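Long-range contact in glucoamylase (Thermoanaerobacterium thermosaccharolyticum, PDB 1LF6), which hydrolyses terminal alpha-1,4-linked glucose residues from the non-reducing ends of glucan chains, probably releasing beta-D-glucose: residues A[31-43]-A[642-654]. Sequence-based numbering, arbitrary orientation.
Sequences TWASAQKQGVGTA and TGLPTDSASPLNW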
loop_
_atom_site.group_PDB
_atom_site.type_symbol
_atom_site.label_atom_id
_atom_site.label_comp_id
_atom_site.label_asym_id
_atom_site.label_seq_id
_atom_site.Cartn_x
_atom_site.Cartn_y
_atom_site.Cartn_z
ATOM N N THR A 31 10.412 10.162 12.926
ATOM C CA THR A 31 10.237 9.762 11.551
ATOM C C THR A 31 9.340 8.552 11.500
ATOM O O THR A 31 9.295 7.802 12.507
ATOM C CB THR A 31 11.632 9.482 10.939
ATOM O OG1 THR A 31 11.634 9.544 9.532
ATOM C CG2 THR A 31 12.341 8.291 11.497
ATOM N N TRP A 32 8.797 8.210 10.365
ATOM C CA TRP A 32 8.002 6.961 10.315
ATOM C C TRP A 32 8.933 5.793 10.096
ATOM O O TRP A 32 10.125 5.928 9.844
ATOM C CB TRP A 32 6.935 7.088 9.240
ATOM C CG TRP A 32 5.874 8.115 9.574
ATOM C CD1 TRP A 32 5.878 9.396 9.070
ATOM C CD2 TRP A 32 4.808 8.028 10.503
ATOM N NE1 TRP A 32 4.821 10.088 9.600
ATOM C CE2 TRP A 32 4.141 9.276 10.477
ATOM C CE3 TRP A 32 4.315 7.006 11.320
ATOM C CZ2 TRP A 32 3.027 9.531 11.265
ATOM C CZ3 TRP A 32 3.201 7.261 12.090
ATOM C CH2 TRP A 32 2.574 8.514 12.057
ATOM N N ALA A 33 8.352 4.603 10.122
ATOM C CA ALA A 33 9.094 3.367 9.891
ATOM C C ALA A 33 9.335 3.075 8.411
ATOM O O ALA A 33 8.695 3.652 7.532
ATOM C CB ALA A 33 8.351 2.189 10.535
ATOM N N SER A 34 10.269 2.166 8.149
ATOM C CA SER A 34 10.594 1.768 6.789
ATOM C C SER A 34 9.314 1.324 6.083
ATOM O O SER A 34 8.482 0.621 6.668
ATOM C CB SER A 34 11.596 0.614 6.805
ATOM O OG SER A 34 11.783 0.087 5.507
ATOM N N ALA A 35 9.166 1.732 4.826
ATOM C CA ALA A 35 7.986 1.392 4.039
ATOM C C ALA A 35 7.994 -0.047 3.516
ATOM O O ALA A 35 6.987 -0.521 2.985
ATOM C CB ALA A 35 7.833 2.372 2.877
ATOM N N GLN A 36 9.126 -0.733 3.647
ATOM C CA GLN A 36 9.229 -2.131 3.221
ATOM C C GLN A 36 8.591 -2.943 4.348
ATOM O O GLN A 36 9.111 -2.998 5.467
ATOM C CB GLN A 36 10.701 -2.523 3.016
ATOM C CG GLN A 36 10.998 -4.017 3.099
ATOM C CD GLN A 36 10.320 -4.857 2.012
ATOM O OE1 GLN A 36 10.408 -6.084 2.040
ATOM N NE2 GLN A 36 9.647 -4.205 1.058
ATOM N N LYS A 37 7.454 -3.562 4.051
ATOM C CA LYS A 37 6.735 -4.316 5.062
ATOM C C LYS A 37 6.828 -5.826 4.941
ATOM O O LYS A 37 6.756 -6.384 3.847
ATOM C CB LYS A 37 5.256 -3.901 5.062
ATOM C CG LYS A 37 5.027 -2.407 5.218
ATOM C CD LYS A 37 5.651 -1.873 6.496
ATOM C CE LYS A 37 5.327 -0.401 6.686
ATOM N NZ LYS A 37 6.013 0.178 7.882
ATOM N N GLN A 38 6.979 -6.479 6.089
ATOM C CA GLN A 38 7.051 -7.937 6.162
ATOM C C GLN A 38 5.632 -8.473 6.149
ATOM O O GLN A 38 5.398 -9.635 5.818
ATOM C CB GLN A 38 7.733 -8.374 7.460
ATOM C CG GLN A 38 9.234 -8.194 7.478
ATOM C CD GLN A 38 9.815 -8.500 8.839
ATOM O OE1 GLN A 38 9.525 -7.808 9.812
ATOM N NE2 GLN A 38 10.631 -9.543 8.919
ATOM N N GLY A 39 4.688 -7.614 6.515
ATOM C CA GLY A 39 3.296 -8.022 6.533
ATOM C C GLY A 39 2.350 -6.898 6.891
ATOM O O GLY A 39 2.763 -5.868 7.429
ATOM N N VAL A 40 1.078 -7.097 6.569
ATOM C CA VAL A 40 0.038 -6.129 6.871
ATOM C C VAL A 40 -1.202 -6.932 7.232
ATOM O O VAL A 40 -1.388 -8.041 6.734
ATOM C CB VAL A 40 -0.271 -5.207 5.664
ATOM C CG1 VAL A 40 0.987 -4.456 5.252
ATOM C CG2 VAL A 40 -0.820 -6.026 4.495
ATOM N N GLY A 41 -2.046 -6.392 8.105
ATOM C CA GLY A 41 -3.236 -7.132 8.477
ATOM C C GLY A 41 -4.324 -6.343 9.170
ATOM O O GLY A 41 -4.139 -5.199 9.571
ATOM N N THR A 42 -5.473 -6.988 9.307
ATOM C CA THR A 42 -6.633 -6.404 9.952
ATOM C C THR A 42 -7.672 -7.516 9.986
ATOM O O THR A 42 -7.592 -8.466 9.202
ATOM C CB THR A 42 -7.181 -5.203 9.144
ATOM O OG1 THR A 42 -8.191 -4.529 9.904
ATOM C CG2 THR A 42 -7.770 -5.670 7.822
ATOM N N ALA A 43 -8.631 -7.421 10.898
ATOM C CA ALA A 43 -9.665 -8.441 10.976
ATOM C C ALA A 43 -10.505 -8.313 9.716
ATOM O O ALA A 43 -10.708 -7.209 9.207
ATOM C CB ALA A 43 -10.533 -8.228 12.216
ATOM N N THR A 642 20.033 -6.430 -7.727
ATOM C CA THR A 642 19.603 -7.605 -6.968
ATOM C C THR A 642 18.137 -7.976 -7.143
ATOM O O THR A 642 17.726 -9.075 -6.786
ATOM C CB THR A 642 19.823 -7.397 -5.472
ATOM O OG1 THR A 642 18.958 -6.346 -5.024
ATOM C CG2 THR A 642 21.278 -7.027 -5.186
ATOM N N GLY A 643 17.342 -7.052 -7.668
ATOM C CA GLY A 643 15.931 -7.328 -7.839
ATOM C C GLY A 643 15.228 -7.284 -6.497
ATOM O O GLY A 643 14.059 -7.650 -6.397
ATOM N N LEU A 644 15.943 -6.843 -5.462
ATOM C CA LEU A 644 15.381 -6.743 -4.116
ATOM C C LEU A 644 14.640 -5.412 -3.978
ATOM O O LEU A 644 14.932 -4.455 -4.702
ATOM C CB LEU A 644 16.494 -6.849 -3.059
ATOM C CG LEU A 644 17.157 -8.232 -2.933
ATOM C CD1 LEU A 644 18.342 -8.159 -1.981
ATOM C CD2 LEU A 644 16.127 -9.257 -2.442
ATOM N N PRO A 645 13.671 -5.333 -3.046
ATOM C CA PRO A 645 12.885 -4.109 -2.829
ATOM C C PRO A 645 13.711 -2.894 -2.417
ATOM O O PRO A 645 14.711 -3.022 -1.705
ATOM C CB PRO A 645 11.904 -4.504 -1.715
ATOM C CG PRO A 645 11.865 -6.015 -1.767
ATOM C CD PRO A 645 13.295 -6.373 -2.073
ATOM N N THR A 646 13.301 -1.716 -2.877
ATOM C CA THR A 646 13.976 -0.484 -2.479
ATOM C C THR A 646 13.144 -0.053 -1.276
ATOM O O THR A 646 12.377 -0.861 -0.753
ATOM C CB THR A 646 13.906 0.600 -3.579
ATOM O OG1 THR A 646 12.544 1.001 -3.782
ATOM C CG2 THR A 646 14.483 0.066 -4.886
ATOM N N ASP A 647 13.277 1.188 -0.822
ATOM C CA ASP A 647 12.467 1.604 0.311
ATOM C C ASP A 647 11.173 2.261 -0.167
ATOM O O ASP A 647 10.548 3.041 0.551
ATOM C CB ASP A 647 13.225 2.570 1.222
ATOM C CG ASP A 647 12.724 2.506 2.657
ATOM O OD1 ASP A 647 13.083 1.532 3.360
ATOM O OD2 ASP A 647 11.948 3.402 3.074
ATOM N N SER A 648 10.785 1.932 -1.391
ATOM C CA SER A 648 9.572 2.469 -1.982
ATOM C C SER A 648 8.364 1.873 -1.269
ATOM O O SER A 648 8.499 0.975 -0.430
ATOM C CB SER A 648 9.524 2.120 -3.468
ATOM O OG SER A 648 9.613 0.715 -3.643
ATOM N N ALA A 649 7.184 2.377 -1.605
ATOM C CA ALA A 649 5.958 1.892 -0.999
ATOM C C ALA A 649 5.803 0.377 -1.161
ATOM O O ALA A 649 6.213 -0.205 -2.166
ATOM C CB ALA A 649 4.754 2.607 -1.625
ATOM N N SER A 650 5.227 -0.246 -0.141
ATOM C CA SER A 650 4.944 -1.679 -0.146
ATOM C C SER A 650 4.035 -1.960 1.049
ATOM O O SER A 650 4.232 -1.427 2.137
ATOM C CB SER A 650 6.221 -2.503 -0.025
ATOM O OG SER A 650 6.598 -2.628 1.330
ATOM N N PRO A 651 2.998 -2.778 0.846
ATOM C CA PRO A 651 2.652 -3.392 -0.444
ATOM C C PRO A 651 2.031 -2.393 -1.419
ATOM O O PRO A 651 1.238 -1.544 -1.009
ATOM C CB PRO A 651 1.661 -4.494 -0.044
ATOM C CG PRO A 651 1.015 -3.944 1.200
ATOM C CD PRO A 651 2.195 -3.346 1.941
ATOM N N LEU A 652 2.400 -2.473 -2.700
ATOM C CA LEU A 652 1.798 -1.589 -3.701
ATOM C C LEU A 652 0.582 -2.371 -4.174
ATOM O O LEU A 652 0.704 -3.342 -4.925
ATOM C CB LEU A 652 2.747 -1.319 -4.881
ATOM C CG LEU A 652 2.208 -0.330 -5.925
ATOM C CD1 LEU A 652 2.051 1.049 -5.292
ATOM C CD2 LEU A 652 3.143 -0.239 -7.115
ATOM N N ASN A 653 -0.591 -1.955 -3.713
ATOM C CA ASN A 653 -1.832 -2.644 -4.039
ATOM C C ASN A 653 -2.082 -2.871 -5.522
ATOM O O ASN A 653 -2.565 -3.932 -5.916
ATOM C CB ASN A 653 -3.007 -1.913 -3.386
ATOM C CG ASN A 653 -2.945 -1.973 -1.863
ATOM O OD1 ASN A 653 -2.342 -2.891 -1.295
ATOM N ND2 ASN A 653 -3.572 -1.012 -1.198
ATOM N N TRP A 654 -1.745 -1.886 -6.343
ATOM C CA TRP A 654 -1.915 -2.004 -7.783
ATOM C C TRP A 654 -1.052 -3.152 -8.331
ATOM O O TRP A 654 -1.483 -3.897 -9.227
ATOM C CB TRP A 654 -1.544 -0.665 -8.431
ATOM C CG TRP A 654 -1.691 -0.585 -9.918
ATOM C CD1 TRP A 654 -2.173 -1.547 -10.763
ATOM C CD2 TRP A 654 -1.302 0.516 -10.743
ATOM N NE1 TRP A 654 -2.103 -1.111 -12.067
ATOM C CE2 TRP A 654 -1.572 0.152 -12.082
ATOM C CE3 TRP A 654 -0.749 1.778 -10.481
ATOM C CZ2 TRP A 654 -1.304 1.008 -13.155
ATOM C CZ3 TRP A 654 -0.483 2.624 -11.544
ATOM C CH2 TRP A 654 -0.761 2.236 -12.867
HETATM O O HOH W 1 9.792 -1.527 -0.166
#
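Pro645 opens the contact by crossing the end of Gln36 at a slant, its CB 3.6 Å from Gln36 NE2. Proline offers an apolar ring with no side-chain polar group, which suits a neighbour whose polar atoms are satisfied by others: OE1 accepts a hydrogen bond from Asn629 ND2, and NE2 donates to a water 2.9 Å away. That water donates in turn to the carbonyl oxygens of Thr646 and Ser648, so the water, held by the amide N-H, satisfies two backbone acceptors of buried residues. Gln36 has the length to get there, and the bend at chi2 (64°) turns its amide back toward Pro645 and the water. Thr646 OG1 accepts from Ser648 N, closing an ST turn around Asp647. The carboxylate of Asp647 receives Ser34 OG on the syn side of OD1, at 2.9 Å and 22° out of its plane. An alanine here would probably leave the Ser34 hydroxyl without this acceptor and open a gap beside Trp325, which probably binds substrate. The carbonyl oxygens of Asp647 and Ser648 rest against the methyl of Ala35, small enough to let the backbones come close. Ser650 then turns its OG between its own backbone N and carbonyl carbon (chi1 84°) and donates to a lone pair of Ala35 O, in the carbonyl plane, at 2.7 Å; OG also lies 3.0 Å from Lys37 N. Pro651, after a cis peptide bond, slides its CD past Val40 CG1 at 3.7 Å, and both side chains also touch Ile304 of helix 296-306. Together these contacts form a buried domain interface, where the edge strand 39-42 of the N-terminal beta-sandwich and the loop before it meet a loop of the (alpha/alpha) barrel, close to the probable substrate site of this family 15 glycosidase.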